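Local coordinates for Abbfa_003403 (Acinetobacter baumannii, PDB 4ZXH), which is a four-domain nonribosomal peptide synthetase whose condensation domain probably forms peptide bonds before the thioesterase domain releases the product, at residues A[37-42]-A[398-403]; A[31-36]-A[225-230]. One frame throughout, in Å; residues are numbered along the deposited sequence.

Contact 1. Residues A[37-42]-A[398-403]; sequences SAYNMV and EGQLDI. With PNS (4'-phosphopantetheine), chain B.
Gln400 reaches across to the turn that precedes strand 40-49 and meets it at two adjoining residues, Ala38 and Tyr39. Residues Ser37 to Asn40 form a type I beta turn with Ala38 and Tyr39 at its corners; the Ala38 carbonyl meets Gln400. Gln400 NE2 donates to Ala38 O at 3.0 Å; the bond is bent, 151° at the hydrogen, and the donor approaches tilted out of the carbonyl plane. Gln397 OE1 takes a weak second bond from the same amide nitrogen. Beyond CG the Gln400 chain runs extended (chi2 172°), which lays it over one face of the Tyr39 ring. CG makes a CH-pi contact 3.9 Å from the ring centroid, offset toward the phenol end, while NE2 lies 3.4 Å from CD1 and the amide is nearly parallel to the ring, 13° apart. The pair lines the condensation-domain tunnel that receives the phosphopantetheine arm, which is hydrogen-bonded to Ser1008 N of the carrier domain. Tyr39 OH lies 3.1 Å from PNS N41, with PNS C42 at the ring edge. The amide oxygen of Gln400 faces PNS C42 and C43, and Leu401 CD1 comes to 3.7 Å from the thiol sulfur, PNS S44. Ile26 and Ile29 of helix 21-32 also pack on the tyrosine, whose backbone is hydrogen-bonded to that of His147, by sequence the second histidine of the HHxxxD motif of condensation domains. At the turn's first corner the methyl of Ala38 rests on the backbone of the other segment, CB lying 3.7 Å from Gly399 C and also touching the Glu398 carbonyl. The Glu398 carboxylate hydrogen-bonds to Ser231 and forms salt bridges with Lys116 and Arg395.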
ATOM      1  N   SER A  37      -1.592  -7.517  19.651  1.00 27.77           N
ATOM      2  CA  SER A  37      -1.685  -8.623  20.587  1.00 26.28           C
ATOM      3  C   SER A  37      -1.184  -9.911  19.948  1.00 29.19           C
ATOM      4  O   SER A  37      -1.238 -10.992  20.539  1.00 20.97           O
ATOM      5  CB  SER A  37      -3.112  -8.813  21.037  1.00 19.32           C
ATOM      6  OG  SER A  37      -3.831  -9.448  20.015  1.00 28.53           O
ATOM      7  N   ALA A  38      -0.685  -9.799  18.731  1.00 23.51           N
ATOM      8  CA  ALA A  38      -0.339 -10.986  17.979  1.00 27.65           C
ATOM      9  C   ALA A  38       0.765 -11.812  18.649  1.00 22.47           C
ATOM     10  O   ALA A  38       0.978 -12.961  18.267  1.00 25.02           O
ATOM     11  CB  ALA A  38       0.064 -10.603  16.559  1.00 24.56           C
ATOM     12  N   TYR A  39       1.460 -11.241  19.632  1.00 21.67           N
ATOM     13  CA  TYR A  39       2.531 -11.969  20.322  1.00 29.39           C
ATOM     14  C   TYR A  39       2.227 -12.248  21.813  1.00 21.09           C
ATOM     15  O   TYR A  39       3.131 -12.492  22.610  1.00 18.79           O
ATOM     16  CB  TYR A  39       3.854 -11.206  20.177  1.00 30.70           C
ATOM     17  CG  TYR A  39       4.341 -11.209  18.761  1.00 32.07           C
ATOM     18  CD1 TYR A  39       5.001 -12.320  18.237  1.00 28.74           C
ATOM     19  CD2 TYR A  39       4.104 -10.125  17.918  1.00 30.63           C
ATOM     20  CE1 TYR A  39       5.428 -12.342  16.916  1.00 21.20           C
ATOM     21  CE2 TYR A  39       4.526 -10.140  16.593  1.00 27.81           C
ATOM     22  CZ  TYR A  39       5.186 -11.259  16.099  1.00 26.61           C
ATOM     23  OH  TYR A  39       5.623 -11.281  14.793  1.00 34.02           O
ATOM     24  N   ASN A  40       0.946 -12.210  22.167  1.00 19.05           N
ATOM     25  CA  ASN A  40       0.465 -12.633  23.478  1.00 17.81           C
ATOM     26  C   ASN A  40       0.299 -14.143  23.562  1.00 31.43           C
ATOM     27  O   ASN A  40      -0.778 -14.647  23.252  1.00 35.90           O
ATOM     28  CB  ASN A  40      -0.895 -11.999  23.778  1.00 29.16           C
ATOM     29  CG  ASN A  40      -0.819 -10.515  24.012  1.00 18.34           C
ATOM     30  OD1 ASN A  40       0.138  -9.856  23.629  1.00 39.95           O
ATOM     31  ND2 ASN A  40      -1.844  -9.977  24.643  1.00 20.96           N
ATOM     32  N   MET A  41       1.340 -14.872  23.965  1.00 17.74           N
ATOM     33  CA  MET A  41       1.194 -16.308  24.165  1.00 28.27           C
ATOM     34  C   MET A  41       0.204 -16.596  25.314  1.00 37.80           C
ATOM     35  O   MET A  41       0.212 -15.930  26.371  1.00 36.25           O
ATOM     36  CB  MET A  41       2.528 -16.962  24.468  1.00 18.03           C
ATOM     37  CG  MET A  41       3.711 -16.398  23.720  1.00 39.53           C
ATOM     38  SD  MET A  41       5.200 -17.342  23.976  1.00 30.79           S
ATOM     39  CE  MET A  41       4.682 -18.890  23.263  1.00 81.26           C
ATOM     40  N   VAL A  42      -0.650 -17.586  25.098  1.00 25.29           N
ATOM     41  CA  VAL A  42      -1.695 -17.906  26.049  1.00 26.13           C
ATOM     42  C   VAL A  42      -1.843 -19.398  26.205  1.00 27.95           C
ATOM     43  O   VAL A  42      -2.115 -20.102  25.229  1.00 25.57           O
ATOM     44  CB  VAL A  42      -3.088 -17.352  25.618  1.00 28.59           C
ATOM     45  CG1 VAL A  42      -4.162 -17.789  26.628  1.00 19.15           C
ATOM     46  CG2 VAL A  42      -3.058 -15.854  25.464  1.00 21.20           C
ATOM     47  N   GLU A 398      -2.725 -14.217  17.109  1.00 21.40           N
ATOM     48  CA  GLU A 398      -3.275 -14.047  15.773  1.00 20.63           C
ATOM     49  C   GLU A 398      -2.789 -12.756  15.127  1.00 25.26           C
ATOM     50  O   GLU A 398      -2.709 -11.713  15.782  1.00 33.42           O
ATOM     51  CB  GLU A 398      -4.802 -14.092  15.819  1.00 19.82           C
ATOM     52  CG  GLU A 398      -5.308 -15.441  16.241  1.00 26.09           C
ATOM     53  CD  GLU A 398      -6.805 -15.485  16.448  1.00 35.11           C
ATOM     54  OE1 GLU A 398      -7.371 -14.468  16.904  1.00 45.85           O
ATOM     55  OE2 GLU A 398      -7.409 -16.559  16.197  1.00 25.74           O
ATOM     56  N   GLY A 399      -2.443 -12.845  13.846  1.00 21.30           N
ATOM     57  CA  GLY A 399      -2.096 -11.679  13.054  1.00 29.82           C
ATOM     58  C   GLY A 399      -0.619 -11.337  12.994  1.00 30.23           C
ATOM     59  O   GLY A 399      -0.246 -10.175  12.800  1.00 24.63           O
ATOM     60  N   GLN A 400       0.233 -12.335  13.163  1.00 19.05           N
ATOM     61  CA  GLN A 400       1.659 -12.095  13.050  1.00 18.96           C
ATOM     62  C   GLN A 400       2.033 -11.893  11.605  1.00 36.01           C
ATOM     63  O   GLN A 400       2.798 -10.984  11.278  1.00 40.70           O
ATOM     64  CB  GLN A 400       2.456 -13.256  13.634  1.00 19.20           C
ATOM     65  CG  GLN A 400       2.398 -13.310  15.136  1.00 29.68           C
ATOM     66  CD  GLN A 400       3.017 -14.569  15.664  1.00 34.07           C
ATOM     67  OE1 GLN A 400       3.509 -15.394  14.886  1.00 30.66           O
ATOM     68  NE2 GLN A 400       3.016 -14.728  16.998  1.00 24.57           N
ATOM     69  N   LEU A 401       1.472 -12.745  10.746  1.00 38.91           N
ATOM     70  CA  LEU A 401       1.759 -12.730   9.319  1.00 26.69           C
ATOM     71  C   LEU A 401       0.482 -12.671   8.505  1.00 31.27           C
ATOM     72  O   LEU A 401      -0.595 -12.509   9.062  1.00 44.01           O
ATOM     73  CB  LEU A 401       2.572 -13.957   8.935  1.00 27.93           C
ATOM     74  CG  LEU A 401       3.941 -14.094   9.604  1.00 29.12           C
ATOM     75  CD1 LEU A 401       4.571 -15.418   9.176  1.00 21.71           C
ATOM     76  CD2 LEU A 401       4.840 -12.896   9.254  1.00 20.59           C
ATOM     77  N   ASP A 402       0.603 -12.782   7.185  1.00 26.32           N
ATOM     78  CA  ASP A 402      -0.565 -12.800   6.313  1.00 26.31           C
ATOM     79  C   ASP A 402      -1.276 -14.125   6.483  1.00 26.35           C
ATOM     80  O   ASP A 402      -2.511 -14.184   6.569  1.00 32.35           O
ATOM     81  CB  ASP A 402      -0.175 -12.598   4.848  1.00 27.40           C
ATOM     82  CG  ASP A 402       0.131 -11.154   4.515  1.00 32.66           C
ATOM     83  OD1 ASP A 402       0.289 -10.342   5.449  1.00 42.91           O
ATOM     84  OD2 ASP A 402       0.208 -10.825   3.309  1.00 39.07           O
ATOM     85  N   ILE A 403      -0.465 -15.179   6.536  1.00 22.93           N
ATOM     86  CA  ILE A 403      -0.909 -16.556   6.722  1.00 23.64           C
ATOM     87  C   ILE A 403       0.117 -17.278   7.585  1.00 27.14           C
ATOM     88  O   ILE A 403       1.326 -17.085   7.402  1.00 29.99           O
ATOM     89  CB  ILE A 403      -1.033 -17.322   5.381  1.00 24.90           C
ATOM     90  CG1 ILE A 403      -2.021 -16.663   4.443  1.00 33.63           C
ATOM     91  CG2 ILE A 403      -1.540 -18.713   5.599  1.00 25.78           C
ATOM     92  CD1 ILE A 403      -1.997 -17.288   3.060  1.00 31.11           C
TER
HETATM   93  O23 PNS B1401      12.408  -3.108   9.513  1.00 28.78           O
HETATM   94  P24 PNS B1401      13.475  -3.329  10.552  1.00 28.70           P
HETATM   95  O25 PNS B1401      14.915  -3.161  10.147  1.00 28.18           O
HETATM   96  O27 PNS B1401      13.274  -4.852  11.043  1.00 38.06           O
HETATM   97  C28 PNS B1401      12.011  -5.294  11.531  1.00 36.72           C
HETATM   98  C29 PNS B1401      12.137  -6.740  11.978  1.00 39.68           C
HETATM   99  C30 PNS B1401      13.241  -6.751  13.036  1.00 38.81           C
HETATM  100  C31 PNS B1401      12.522  -7.608  10.779  1.00 37.31           C
HETATM  101  C32 PNS B1401      10.786  -7.224  12.525  1.00 36.28           C
HETATM  102  O33 PNS B1401       9.772  -6.797  11.601  1.00 31.14           O
HETATM  103  C34 PNS B1401      10.788  -8.729  12.714  1.00 36.04           C
HETATM  104  O35 PNS B1401      11.560  -9.292  13.489  1.00 32.67           O
HETATM  105  N36 PNS B1401       9.914  -9.450  12.025  1.00 29.27           N
HETATM  106  C37 PNS B1401       9.840 -10.898  12.135  1.00 25.61           C
HETATM  107  C38 PNS B1401       8.434 -11.252  12.618  1.00 31.38           C
HETATM  108  C39 PNS B1401       8.491 -12.484  13.469  0.50 37.97           C
HETATM  109  O40 PNS B1401       9.431 -12.679  14.226  0.50 45.27           O
HETATM  110  N41 PNS B1401       7.457 -13.297  13.309  0.50 35.69           N
HETATM  111  C42 PNS B1401       7.200 -14.553  13.972  0.50 33.92           C
HETATM  112  C43 PNS B1401       6.083 -15.124  13.124  0.50 32.12           C
HETATM  113  S44 PNS B1401       6.824 -16.271  11.954  0.50 61.73           S

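Contact 2. Residues A[31-36]-A[225-230]; sequences RLEPTC and QQHKGS
Cys36 and His227 are the nearest backbone pair, with CA atoms 6.1 Å apart, where the type I turn Glu33 to Cys36 that follows helix 21-32 (Cys36 N to Glu33 O, 2.9 Å) faces the loop leading into strand 229-235. No hydrogen bond joins the two segments; the imidazole of His227 carries the contact. Cys36 SG lies over one ring face, 3.9 Å from the centroid and 23° off the normal, displaced toward CG. The trans chi1 of the cysteine, -177°, turns the sulfur out over the ring in this sulfur-aromatic contact. Gln225 CG, from the loop itself, covers the opposite face near its rim, so the ring is sandwiched between thiol and methylene. Glu33 meets the ring at its edge: CG approaches His227 CD2 at 4.1 Å, then the chain bends at chi2 (42°) and carries the carboxylate back over its own turn. There OE2 accepts from Thr35 N on the anti side at 3.2 Å and from Thr35 OG1 above the carboxylate plane, two bonds that fix its rotation. OE1 is left facing Gln226 NE2 at 4.0 Å, too far for a bond; that amide nitrogen donates to Val224 O instead. His227 ND1 is hydrogen-bonded to Gly399 O, which also holds the ring in place. The last helical residues, Arg31 and Leu32, touch Val1028 of the carrier domain, and the Gln225 side chain lies about 7 Å from the phosphopantetheine, consistent with the mouth of the condensation-domain tunnel on the side where the carrier domain docks.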
ATOM      1  N   ARG A  31       6.359  -1.879  19.841  1.00 22.58           N
ATOM      2  CA  ARG A  31       6.442  -0.405  19.854  1.00 23.67           C
ATOM      3  C   ARG A  31       5.805   0.177  18.605  1.00 24.04           C
ATOM      4  O   ARG A  31       5.142   1.207  18.649  1.00 34.76           O
ATOM      5  CB  ARG A  31       7.889   0.100  19.961  1.00 29.13           C
ATOM      6  CG  ARG A  31       8.407   0.131  21.370  1.00 48.98           C
ATOM      7  CD  ARG A  31       7.553   1.029  22.247  1.00 60.65           C
ATOM      8  NE  ARG A  31       8.149   2.349  22.396  1.00 69.30           N
ATOM      9  CZ  ARG A  31       8.982   2.668  23.381  1.00 68.61           C
ATOM     10  NH1 ARG A  31       9.283   1.755  24.286  1.00 77.68           N
ATOM     11  NH2 ARG A  31       9.508   3.884  23.467  1.00 58.89           N
ATOM     12  N   LEU A  32       6.029  -0.487  17.484  1.00 28.00           N
ATOM     13  CA  LEU A  32       5.562   0.011  16.209  1.00 30.36           C
ATOM     14  C   LEU A  32       4.035   0.072  16.179  1.00 33.48           C
ATOM     15  O   LEU A  32       3.452   1.041  15.706  1.00 28.85           O
ATOM     16  CB  LEU A  32       6.089  -0.869  15.095  1.00 28.87           C
ATOM     17  CG  LEU A  32       6.017  -0.307  13.694  1.00 29.67           C
ATOM     18  CD1 LEU A  32       6.858   0.967  13.617  1.00 31.67           C
ATOM     19  CD2 LEU A  32       6.524  -1.370  12.747  1.00 24.50           C
ATOM     20  N   GLU A  33       3.387  -0.958  16.709  1.00 30.94           N
ATOM     21  CA  GLU A  33       1.929  -0.968  16.769  1.00 26.90           C
ATOM     22  C   GLU A  33       1.471  -1.334  18.186  1.00 31.62           C
ATOM     23  O   GLU A  33       1.329  -2.506  18.504  1.00 23.66           O
ATOM     24  CB  GLU A  33       1.366  -1.944  15.723  1.00 22.73           C
ATOM     25  CG  GLU A  33      -0.134  -2.037  15.715  1.00 36.72           C
ATOM     26  CD  GLU A  33      -0.790  -0.681  15.854  1.00 63.36           C
ATOM     27  OE1 GLU A  33      -0.663   0.155  14.923  1.00 80.26           O
ATOM     28  OE2 GLU A  33      -1.395  -0.441  16.924  1.00 65.31           O
ATOM     29  N   PRO A  34       1.266  -0.327  19.052  1.00 37.83           N
ATOM     30  CA  PRO A  34       1.053  -0.632  20.472  1.00 35.50           C
ATOM     31  C   PRO A  34      -0.196  -1.444  20.787  1.00 38.13           C
ATOM     32  O   PRO A  34      -0.178  -2.116  21.810  1.00 45.37           O
ATOM     33  CB  PRO A  34       0.976   0.753  21.106  1.00 24.21           C
ATOM     34  CG  PRO A  34       1.843   1.584  20.242  1.00 24.88           C
ATOM     35  CD  PRO A  34       1.542   1.105  18.849  1.00 33.44           C
ATOM     36  N   THR A  35      -1.221  -1.429  19.935  1.00 43.54           N
ATOM     37  CA  THR A  35      -2.416  -2.255  20.172  1.00 40.68           C
ATOM     38  C   THR A  35      -2.240  -3.708  19.714  1.00 32.86           C
ATOM     39  O   THR A  35      -3.173  -4.503  19.755  1.00 34.68           O
ATOM     40  CB  THR A  35      -3.663  -1.701  19.461  1.00 38.34           C
ATOM     41  OG1 THR A  35      -3.662  -2.134  18.096  1.00 53.81           O
ATOM     42  CG2 THR A  35      -3.708  -0.199  19.540  1.00 24.58           C
ATOM     43  N   CYS A  36      -1.042  -4.049  19.273  1.00 32.22           N
ATOM     44  CA  CYS A  36      -0.769  -5.397  18.813  1.00 26.99           C
ATOM     45  C   CYS A  36      -0.923  -6.408  19.943  1.00 25.51           C
ATOM     46  O   CYS A  36      -0.441  -6.194  21.046  1.00 34.61           O
ATOM     47  CB  CYS A  36       0.637  -5.467  18.219  1.00 20.22           C
ATOM     48  SG  CYS A  36       1.130  -7.052  17.503  1.00 28.71           S
ATOM     49  N   GLN A 225      -0.082  -2.274   8.703  1.00 24.82           N
ATOM     50  CA  GLN A 225      -0.440  -3.574   9.269  1.00 23.69           C
ATOM     51  C   GLN A 225      -1.068  -3.457  10.666  1.00 27.85           C
ATOM     52  O   GLN A 225      -0.450  -2.877  11.547  1.00 28.70           O
ATOM     53  CB  GLN A 225       0.836  -4.419   9.318  1.00 24.63           C
ATOM     54  CG  GLN A 225       0.701  -5.910   9.483  1.00 40.82           C
ATOM     55  CD  GLN A 225       2.076  -6.554   9.465  1.00 48.30           C
ATOM     56  OE1 GLN A 225       3.086  -5.841   9.377  1.00 34.47           O
ATOM     57  NE2 GLN A 225       2.133  -7.898   9.560  1.00 55.18           N
ATOM     58  N   GLN A 226      -2.270  -4.012  10.868  1.00 29.81           N
ATOM     59  CA  GLN A 226      -2.998  -3.888  12.148  1.00 31.94           C
ATOM     60  C   GLN A 226      -2.979  -5.139  13.054  1.00 30.89           C
ATOM     61  O   GLN A 226      -3.513  -5.113  14.179  1.00 34.74           O
ATOM     62  CB  GLN A 226      -4.461  -3.517  11.883  1.00 46.52           C
ATOM     63  CG  GLN A 226      -4.677  -2.114  11.375  1.00 59.61           C
ATOM     64  CD  GLN A 226      -4.165  -1.079  12.351  1.00 65.86           C
ATOM     65  OE1 GLN A 226      -4.564  -1.060  13.518  1.00 69.06           O
ATOM     66  NE2 GLN A 226      -3.259  -0.221  11.885  1.00 63.54           N
ATOM     67  N   HIS A 227      -2.374  -6.218  12.561  1.00 19.30           N
ATOM     68  CA  HIS A 227      -2.221  -7.462  13.308  1.00 23.92           C
ATOM     69  C   HIS A 227      -3.545  -7.995  13.836  1.00 30.55           C
ATOM     70  O   HIS A 227      -3.613  -8.513  14.951  1.00 41.45           O
ATOM     71  CB  HIS A 227      -1.228  -7.282  14.466  1.00 20.90           C
ATOM     72  CG  HIS A 227       0.142  -6.874  14.023  1.00 22.62           C
ATOM     73  ND1 HIS A 227       1.051  -7.767  13.496  1.00 29.75           N
ATOM     74  CD2 HIS A 227       0.748  -5.666  14.000  1.00 24.72           C
ATOM     75  CE1 HIS A 227       2.162  -7.131  13.179  1.00 25.62           C
ATOM     76  NE2 HIS A 227       2.005  -5.853  13.475  1.00 37.80           N
ATOM     77  N   LYS A 228      -4.599  -7.856  13.041  1.00 33.17           N
ATOM     78  CA  LYS A 228      -5.852  -8.551  13.326  1.00 33.75           C
ATOM     79  C   LYS A 228      -5.829  -9.903  12.618  1.00 38.72           C
ATOM     80  O   LYS A 228      -5.584  -9.977  11.416  1.00 48.53           O
ATOM     81  CB  LYS A 228      -7.075  -7.747  12.855  1.00 28.94           C
ATOM     82  CG  LYS A 228      -7.249  -6.360  13.454  1.00 31.19           C
ATOM     83  CD  LYS A 228      -8.674  -5.873  13.188  1.00 47.62           C
ATOM     84  CE  LYS A 228      -8.900  -4.425  13.605  1.00 61.36           C
ATOM     85  NZ  LYS A 228      -8.205  -3.474  12.687  1.00 66.56           N
ATOM     86  N   GLY A 229      -6.088 -10.980  13.339  1.00 34.20           N
ATOM     87  CA  GLY A 229      -6.145 -12.272  12.686  1.00 29.37           C
ATOM     88  C   GLY A 229      -7.260 -13.155  13.198  1.00 29.67           C
ATOM     89  O   GLY A 229      -8.019 -12.767  14.093  1.00 33.06           O
ATOM     90  N   SER A 230      -7.350 -14.352  12.631  1.00 25.69           N
ATOM     91  CA  SER A 230      -8.278 -15.357  13.110  1.00 25.12           C
ATOM     92  C   SER A 230      -7.650 -16.723  12.894  1.00 22.89           C
ATOM     93  O   SER A 230      -6.570 -16.817  12.315  1.00 30.54           O
ATOM     94  CB  SER A 230      -9.623 -15.245  12.396  1.00 26.34           C
ATOM     95  OG  SER A 230     -10.491 -16.279  12.823  1.00 38.18           O
TER

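How the contacts relate
From the N terminus, helix 21-32 runs into 31-36 and directly on into 37-42, which starts strand 40-49 of the six-stranded sheet. Contact 2 closes the loop from 31-36 to 225-230, at the start of strand 229-235; contact 1 closes the longer one from 37-42 to 398-403, just ahead of strand 403-411. The segments alternate, so the two loops cross. Strands 229-235 and 403-411 both belong to the four-stranded sheet, and the contacts therefore pin the link between helix 21-32 and strand 40-49 to two loops of the other sheet. Those loops also touch each other, as where the Glu398 carboxylate packs on the backbone of Gly229 and Ser230.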